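Local coordinates for 457aa long hypothetical protein (Pyrococcus horikoshii, PDB 2CSU) that is of unknown function but carries a Rossmann-type CoA-binding domain followed by two domains of the succinyl-CoA ligase kind, at residues A[297-302]-A[358-363]; A[320-325]-A[341-346]. All blocks are in the same frame, centred on the assembly; numbering follows the deposited sequence.

Both contacts lie in the ligase-CoA domain at the C-terminal end of the chain, their centres about 9 Å apart and on the same mixed sheet. Along the chain, strand 295-300 of interaction 1 comes first, then the loop 320-325 and strand 344-346 of interaction 2, and last helix 353-365, which returns to interaction 1. Strands 295-300 and 344-346 run parallel as neighbours, joined by probable hydrogen bonds from Val345 N to Ile298 O and from Thr300 N to Val345 O. Interaction 1 packs the helix on one face of this sheet; interaction 2 lies where strand 319-320 runs into the loop before helix 325-334, with Leu323 and Val345 touching Leu363. The two therefore share one hydrophobic core.

Interaction 1 of 2, residues A[297-302]-A[358-363]; sequences AIMTNA and RTAKLL
Strand 297-300 and helix 358-363 meet in a buried, purely apolar helix-on-sheet contact within the ligase-CoA domain. The two run almost exactly antiparallel, at 174°, with their axes 9.6 Å apart at closest approach. Met299, a selenomethionine, contributes the largest share. Its CG sits between the backbone N and the carbonyl carbon (chi1 44°), and the chain then bends at chi3 (-84°), which lays the selenium and the terminal methyl along Ala360. SE comes 3.5 Å from Ala360 CA, and CE lies 3.7 Å from Ala360 CB, so the small alanine accepts the long side chain right against the helix backbone. Nearer the strand, Met299 CB touches Leu363 CD1 at 3.6 Å, the two side chains crossing at a slant, while Thr359 CG2 reaches the same CB from the preceding helical turn at 4.1 Å. The other methyl of Leu363, CD2, turns to Ala297 CB, 4.0 Å away, and thus one leucine fork spans two strand positions. Thr359 OG1 is hydrogen-bonded to Asp355 O within its own helix, leaving its methyl to face the strand. Leu372 and Ile393 also pack on Met299. The helix is the beta-alpha-beta crossover from strand 344-346 to 371-377, which flank 295-300, as in flavodoxin-type folds.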
ATOM      1  N   ALA A 297       0.508 -22.232  -9.446  1.00 28.36           N
ATOM      2  CA  ALA A 297      -0.764 -22.238 -10.148  1.00 27.74           C
ATOM      3  C   ALA A 297      -1.479 -20.953  -9.764  1.00 26.98           C
ATOM      4  O   ALA A 297      -1.607 -20.624  -8.576  1.00 26.45           O
ATOM      5  CB  ALA A 297      -1.601 -23.433  -9.737  1.00 27.30           C
ATOM      6  N   ILE A 298      -1.938 -20.222 -10.770  1.00 26.60           N
ATOM      7  CA  ILE A 298      -2.666 -18.988 -10.537  1.00 26.15           C
ATOM      8  C   ILE A 298      -4.145 -19.164 -10.877  1.00 26.96           C
ATOM      9  O   ILE A 298      -4.480 -19.560 -11.995  1.00 26.90           O
ATOM     10  CB  ILE A 298      -2.152 -17.832 -11.419  1.00 26.14           C
ATOM     11  CG1 ILE A 298      -0.676 -17.533 -11.123  1.00 27.78           C
ATOM     12  CG2 ILE A 298      -3.006 -16.594 -11.179  1.00 25.20           C
ATOM     13  CD1 ILE A 298      -0.047 -16.599 -12.143  1.00 28.39           C
HETATM   14  N   MSE A 299      -5.024 -18.888  -9.915  1.00 26.70           N
HETATM   15  CA  MSE A 299      -6.466 -18.947 -10.179  1.00 27.94           C
HETATM   16  C   MSE A 299      -7.002 -17.528  -9.928  1.00 26.73           C
HETATM   17  O   MSE A 299      -6.613 -16.870  -8.960  1.00 26.91           O
HETATM   18  CB  MSE A 299      -7.162 -19.994  -9.289  1.00 29.86           C
HETATM   19  CG  MSE A 299      -6.755 -20.021  -7.814  1.00 33.18           C
HETATM   20 SE   MSE A 299      -7.560 -21.379  -6.892  1.00 38.20          SE
HETATM   21  CE  MSE A 299      -9.008 -20.611  -6.559  1.00 30.55           C
ATOM     22  N   THR A 300      -7.885 -17.046 -10.796  1.00 25.62           N
ATOM     23  CA  THR A 300      -8.392 -15.685 -10.644  1.00 24.94           C
ATOM     24  C   THR A 300      -9.777 -15.493 -11.262  1.00 25.36           C
ATOM     25  O   THR A 300     -10.217 -16.306 -12.088  1.00 25.23           O
ATOM     26  CB  THR A 300      -7.428 -14.675 -11.327  1.00 23.88           C
ATOM     27  OG1 THR A 300      -7.889 -13.344 -11.116  1.00 22.26           O
ATOM     28  CG2 THR A 300      -7.374 -14.924 -12.848  1.00 25.16           C
ATOM     29  N   ASN A 301     -10.452 -14.413 -10.862  1.00 25.05           N
ATOM     30  CA  ASN A 301     -11.769 -14.081 -11.403  1.00 25.29           C
ATOM     31  C   ASN A 301     -11.643 -12.834 -12.270  1.00 24.96           C
ATOM     32  O   ASN A 301     -12.623 -12.298 -12.766  1.00 25.83           O
ATOM     33  CB  ASN A 301     -12.784 -13.859 -10.263  1.00 24.60           C
ATOM     34  CG  ASN A 301     -12.558 -12.565  -9.491  1.00 24.26           C
ATOM     35  OD1 ASN A 301     -11.439 -12.048  -9.401  1.00 23.88           O
ATOM     36  ND2 ASN A 301     -13.633 -12.046  -8.900  1.00 23.23           N
ATOM     37  N   ALA A 302     -10.405 -12.391 -12.459  1.00 25.13           N
ATOM     38  CA  ALA A 302     -10.101 -11.207 -13.250  1.00 25.17           C
ATOM     39  C   ALA A 302      -8.786 -11.391 -14.005  1.00 25.15           C
ATOM     40  O   ALA A 302      -7.741 -11.624 -13.395  1.00 25.32           O
ATOM     41  CB  ALA A 302     -10.002  -9.990 -12.337  1.00 25.23           C
ATOM     42  N   ARG A 358     -14.001 -25.430  -5.940  1.00 35.77           N
ATOM     43  CA  ARG A 358     -13.661 -26.490  -6.876  1.00 35.79           C
ATOM     44  C   ARG A 358     -12.321 -26.293  -7.574  1.00 34.82           C
ATOM     45  O   ARG A 358     -11.500 -27.208  -7.620  1.00 35.33           O
ATOM     46  CB  ARG A 358     -14.765 -26.645  -7.927  1.00 36.57           C
ATOM     47  CG  ARG A 358     -16.034 -27.295  -7.396  1.00 38.05           C
ATOM     48  CD  ARG A 358     -17.088 -27.408  -8.489  1.00 37.73           C
ATOM     49  NE  ARG A 358     -16.974 -28.647  -9.260  1.00 37.96           N
ATOM     50  CZ  ARG A 358     -17.838 -29.005 -10.208  1.00 38.25           C
ATOM     51  NH1 ARG A 358     -18.862 -28.210 -10.497  1.00 37.30           N
ATOM     52  NH2 ARG A 358     -17.694 -30.157 -10.856  1.00 37.93           N
ATOM     53  N   THR A 359     -12.104 -25.103  -8.122  1.00 33.92           N
ATOM     54  CA  THR A 359     -10.856 -24.820  -8.827  1.00 33.29           C
ATOM     55  C   THR A 359      -9.616 -24.945  -7.926  1.00 33.07           C
ATOM     56  O   THR A 359      -8.593 -25.495  -8.341  1.00 32.79           O
ATOM     57  CB  THR A 359     -10.884 -23.407  -9.446  1.00 32.86           C
ATOM     58  OG1 THR A 359     -11.977 -23.313 -10.371  1.00 31.78           O
ATOM     59  CG2 THR A 359      -9.589 -23.131 -10.182  1.00 32.36           C
ATOM     60  N   ALA A 360      -9.711 -24.444  -6.699  1.00 33.10           N
ATOM     61  CA  ALA A 360      -8.590 -24.501  -5.761  1.00 33.94           C
ATOM     62  C   ALA A 360      -8.252 -25.953  -5.427  1.00 34.43           C
ATOM     63  O   ALA A 360      -7.076 -26.338  -5.397  1.00 33.70           O
ATOM     64  CB  ALA A 360      -8.929 -23.724  -4.489  1.00 33.52           C
ATOM     65  N   LYS A 361      -9.293 -26.746  -5.182  1.00 35.55           N
ATOM     66  CA  LYS A 361      -9.154 -28.165  -4.868  1.00 37.17           C
ATOM     67  C   LYS A 361      -8.450 -28.854  -6.034  1.00 36.90           C
ATOM     68  O   LYS A 361      -7.445 -29.552  -5.854  1.00 36.96           O
ATOM     69  CB  LYS A 361     -10.547 -28.778  -4.646  1.00 38.71           C
ATOM     70  CG  LYS A 361     -10.564 -30.270  -4.323  1.00 41.86           C
ATOM     71  CD  LYS A 361     -11.940 -30.705  -3.781  1.00 42.94           C
ATOM     72  CE  LYS A 361     -12.261 -32.157  -4.138  1.00 45.07           C
ATOM     73  NZ  LYS A 361     -13.604 -32.599  -3.641  1.00 46.19           N
ATOM     74  N   LEU A 362      -8.977 -28.636  -7.231  1.00 37.43           N
ATOM     75  CA  LEU A 362      -8.415 -29.212  -8.441  1.00 37.97           C
ATOM     76  C   LEU A 362      -6.963 -28.807  -8.663  1.00 38.50           C
ATOM     77  O   LEU A 362      -6.136 -29.642  -9.029  1.00 38.86           O
ATOM     78  CB  LEU A 362      -9.248 -28.797  -9.660  1.00 38.16           C
ATOM     79  CG  LEU A 362     -10.530 -29.585  -9.930  1.00 38.17           C
ATOM     80  CD1 LEU A 362     -11.430 -28.826 -10.890  1.00 36.66           C
ATOM     81  CD2 LEU A 362     -10.147 -30.948 -10.493  1.00 37.22           C
ATOM     82  N   LEU A 363      -6.652 -27.524  -8.468  1.00 38.60           N
ATOM     83  CA  LEU A 363      -5.280 -27.060  -8.657  1.00 39.33           C
ATOM     84  C   LEU A 363      -4.343 -27.623  -7.591  1.00 39.24           C
ATOM     85  O   LEU A 363      -3.224 -28.031  -7.903  1.00 38.63           O
ATOM     86  CB  LEU A 363      -5.213 -25.530  -8.654  1.00 38.03           C
ATOM     87  CG  LEU A 363      -5.777 -24.834  -9.891  1.00 38.37           C
ATOM     88  CD1 LEU A 363      -5.820 -23.328  -9.663  1.00 38.49           C
ATOM     89  CD2 LEU A 363      -4.923 -25.185 -11.095  1.00 38.65           C
TER

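Interaction 2 of 2, residues A[320-325]-A[341-346]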
ATOM      1  N   LEU A 320       5.346 -20.802 -13.987  1.00 42.37           N
ATOM      2  CA  LEU A 320       3.975 -21.317 -14.009  1.00 42.08           C
ATOM      3  C   LEU A 320       3.965 -22.814 -14.282  1.00 41.69           C
ATOM      4  O   LEU A 320       4.635 -23.289 -15.195  1.00 41.70           O
ATOM      5  CB  LEU A 320       3.154 -20.604 -15.082  1.00 41.94           C
ATOM      6  CG  LEU A 320       2.775 -19.148 -14.807  1.00 41.98           C
ATOM      7  CD1 LEU A 320       2.160 -18.528 -16.055  1.00 42.71           C
ATOM      8  CD2 LEU A 320       1.789 -19.092 -13.643  1.00 41.89           C
ATOM      9  N   ALA A 321       3.201 -23.552 -13.487  1.00 41.88           N
ATOM     10  CA  ALA A 321       3.111 -24.997 -13.649  1.00 42.07           C
ATOM     11  C   ALA A 321       2.310 -25.389 -14.891  1.00 42.01           C
ATOM     12  O   ALA A 321       1.566 -24.580 -15.450  1.00 41.24           O
ATOM     13  CB  ALA A 321       2.479 -25.618 -12.407  1.00 41.52           C
ATOM     14  N   THR A 322       2.492 -26.631 -15.334  1.00 42.10           N
ATOM     15  CA  THR A 322       1.760 -27.142 -16.489  1.00 42.12           C
ATOM     16  C   THR A 322       0.778 -28.130 -15.889  1.00 42.40           C
ATOM     17  O   THR A 322       1.188 -29.098 -15.248  1.00 41.81           O
ATOM     18  CB  THR A 322       2.670 -27.890 -17.491  1.00 42.41           C
ATOM     19  OG1 THR A 322       3.693 -27.009 -17.970  1.00 41.45           O
ATOM     20  CG2 THR A 322       1.846 -28.384 -18.679  1.00 43.05           C
ATOM     21  N   LEU A 323      -0.512 -27.869 -16.075  1.00 42.78           N
ATOM     22  CA  LEU A 323      -1.555 -28.720 -15.518  1.00 44.50           C
ATOM     23  C   LEU A 323      -1.764 -30.021 -16.287  1.00 45.80           C
ATOM     24  O   LEU A 323      -1.331 -30.146 -17.432  1.00 46.43           O
ATOM     25  CB  LEU A 323      -2.875 -27.944 -15.473  1.00 43.79           C
ATOM     26  CG  LEU A 323      -2.821 -26.547 -14.841  1.00 42.90           C
ATOM     27  CD1 LEU A 323      -4.211 -25.943 -14.822  1.00 41.49           C
ATOM     28  CD2 LEU A 323      -2.243 -26.637 -13.430  1.00 42.45           C
ATOM     29  N   GLU A 324      -2.416 -30.992 -15.648  1.00 47.38           N
ATOM     30  CA  GLU A 324      -2.711 -32.267 -16.303  1.00 48.87           C
ATOM     31  C   GLU A 324      -3.996 -32.098 -17.103  1.00 49.54           C
ATOM     32  O   GLU A 324      -4.835 -31.262 -16.756  1.00 50.11           O
ATOM     33  CB  GLU A 324      -2.875 -33.391 -15.274  1.00 48.95           C
ATOM     34  CG  GLU A 324      -1.557 -33.876 -14.688  1.00 50.59           C
ATOM     35  CD  GLU A 324      -1.649 -35.254 -14.054  1.00 51.61           C
ATOM     36  OE1 GLU A 324      -2.530 -35.457 -13.193  1.00 51.60           O
ATOM     37  OE2 GLU A 324      -0.832 -36.131 -14.412  1.00 52.25           O
ATOM     38  N   GLU A 325      -4.152 -32.869 -18.176  1.00 50.31           N
ATOM     39  CA  GLU A 325      -5.387 -32.757 -18.944  1.00 50.89           C
ATOM     40  C   GLU A 325      -6.617 -33.053 -18.081  1.00 50.72           C
ATOM     41  O   GLU A 325      -7.649 -32.401 -18.170  1.00 51.01           O
ATOM     42  CB  GLU A 325      -5.316 -33.747 -20.108  1.00 52.52           C
ATOM     43  CG  GLU A 325      -5.350 -33.051 -21.470  1.00 54.95           C
ATOM     44  CD  GLU A 325      -6.714 -32.438 -21.684  1.00 55.82           C
ATOM     45  OE1 GLU A 325      -6.963 -31.364 -21.159  1.00 56.51           O
ATOM     46  OE2 GLU A 325      -7.524 -33.048 -22.382  1.00 56.85           O
ATOM     47  N   VAL A 341      -8.242 -22.111 -18.901  1.00 40.44           N
ATOM     48  CA  VAL A 341      -7.944 -23.271 -18.065  1.00 42.05           C
ATOM     49  C   VAL A 341      -6.517 -23.787 -18.291  1.00 44.21           C
ATOM     50  O   VAL A 341      -6.178 -24.922 -17.986  1.00 45.14           O
ATOM     51  CB  VAL A 341      -8.953 -24.370 -18.391  1.00 41.36           C
ATOM     52  CG1 VAL A 341     -10.365 -23.888 -18.072  1.00 40.52           C
ATOM     53  CG2 VAL A 341      -8.868 -24.738 -19.860  1.00 40.97           C
ATOM     54  N   LYS A 342      -5.678 -22.919 -18.886  1.00 46.36           N
ATOM     55  CA  LYS A 342      -4.273 -23.274 -19.046  1.00 48.34           C
ATOM     56  C   LYS A 342      -3.474 -22.966 -17.777  1.00 49.07           C
ATOM     57  O   LYS A 342      -3.974 -23.045 -16.663  1.00 49.53           O
ATOM     58  CB  LYS A 342      -3.711 -22.479 -20.225  1.00 50.36           C
ATOM     59  CG  LYS A 342      -4.250 -21.050 -20.270  1.00 51.78           C
ATOM     60  CD  LYS A 342      -3.400 -20.132 -21.151  1.00 53.60           C
ATOM     61  CE  LYS A 342      -3.596 -18.649 -20.811  1.00 54.38           C
ATOM     62  NZ  LYS A 342      -2.443 -17.882 -21.279  1.00 55.25           N
ATOM     63  N   ASN A 343      -2.183 -22.632 -17.981  1.00 49.27           N
ATOM     64  CA  ASN A 343      -1.292 -22.365 -16.853  1.00 49.02           C
ATOM     65  C   ASN A 343      -1.946 -21.498 -15.767  1.00 47.29           C
ATOM     66  O   ASN A 343      -1.941 -21.837 -14.587  1.00 47.74           O
ATOM     67  CB  ASN A 343      -0.036 -21.675 -17.387  1.00 50.63           C
ATOM     68  CG  ASN A 343       0.776 -22.649 -18.200  1.00 52.30           C
ATOM     69  OD1 ASN A 343       1.701 -22.280 -18.918  1.00 52.73           O
ATOM     70  ND2 ASN A 343       0.420 -23.937 -18.064  1.00 53.08           N
ATOM     71  N   PRO A 344      -2.439 -20.308 -16.179  1.00 44.99           N
ATOM     72  CA  PRO A 344      -3.257 -19.474 -15.315  1.00 42.92           C
ATOM     73  C   PRO A 344      -4.751 -19.755 -15.527  1.00 40.81           C
ATOM     74  O   PRO A 344      -5.276 -19.698 -16.633  1.00 41.25           O
ATOM     75  CB  PRO A 344      -2.943 -18.033 -15.708  1.00 42.97           C
ATOM     76  CG  PRO A 344      -2.509 -18.043 -17.174  1.00 44.02           C
ATOM     77  CD  PRO A 344      -2.234 -19.608 -17.443  1.00 44.42           C
ATOM     78  N   VAL A 345      -5.438 -20.103 -14.421  1.00 38.91           N
ATOM     79  CA  VAL A 345      -6.860 -20.429 -14.537  1.00 37.40           C
ATOM     80  C   VAL A 345      -7.754 -19.205 -14.313  1.00 36.41           C
ATOM     81  O   VAL A 345      -7.882 -18.686 -13.212  1.00 36.48           O
ATOM     82  CB  VAL A 345      -7.199 -21.515 -13.516  1.00 37.05           C
ATOM     83  CG1 VAL A 345      -8.702 -21.782 -13.526  1.00 36.51           C
ATOM     84  CG2 VAL A 345      -6.465 -22.799 -13.859  1.00 36.72           C
ATOM     85  N   ASP A 346      -8.354 -18.708 -15.407  1.00 36.18           N
ATOM     86  CA  ASP A 346      -9.161 -17.510 -15.252  1.00 35.75           C
ATOM     87  C   ASP A 346     -10.656 -17.807 -15.258  1.00 36.74           C
ATOM     88  O   ASP A 346     -11.327 -17.735 -16.280  1.00 37.24           O
ATOM     89  CB  ASP A 346      -8.815 -16.521 -16.365  1.00 35.18           C
ATOM     90  CG  ASP A 346      -9.599 -15.237 -16.130  1.00 35.10           C
ATOM     91  OD1 ASP A 346      -9.513 -14.345 -16.976  1.00 34.46           O
ATOM     92  OD2 ASP A 346     -10.311 -15.159 -15.133  1.00 35.07           O
TER
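Leu323 reaches across from the loop 320-325 and sets its CD1 against the 341-346 hairpin. That methyl lies 3.4 Å from Lys342 O and 3.9 Å from Val341 O, so it rests on two successive backbone carbonyls, and it meets Val345 CG2 at 4.0 Å. With CG anti to its own carbonyl carbon (chi1 -50°) and the chain then extended, the torsions of Leu323 carry CD1 to the hairpin. At the other end of the contact, Asn343 lies beside the backbone of Ala321: ND2 approaches Ala321 O to 2.9 Å, but the angle is too poor for a hydrogen bond. The amide also passes Thr322 CA, 3.8 Å from ND2. Next to it along 320-325, Leu320 runs obliquely to Asn343, its CD1 4.1 Å from Asn343 CB. The contact is thus mainly van der Waals, buried around Leu323 and more open toward Asn343 and Thr322.

Farther out, the backbone of Ala321 is hydrogen-bonded to that of Val296, on the same central strand, 295-300, that pairs with 344-346. Leu363 of helix 353-365 packs on both Leu323 and Val345, and Ile328 of helix 325-334 touches Leu323 and Val341. Glu324 holds the N-cap position of that helix, and its backbone N is hydrogen-bonded to Asp366 OD2, which ties the start of the helix to the loop after helix 353-365. Strands 340-341 and 344-346 pair antiparallel, and the contact is a strand-to-helix loop packed against a short beta hairpin at the margin of an alpha/beta sheet.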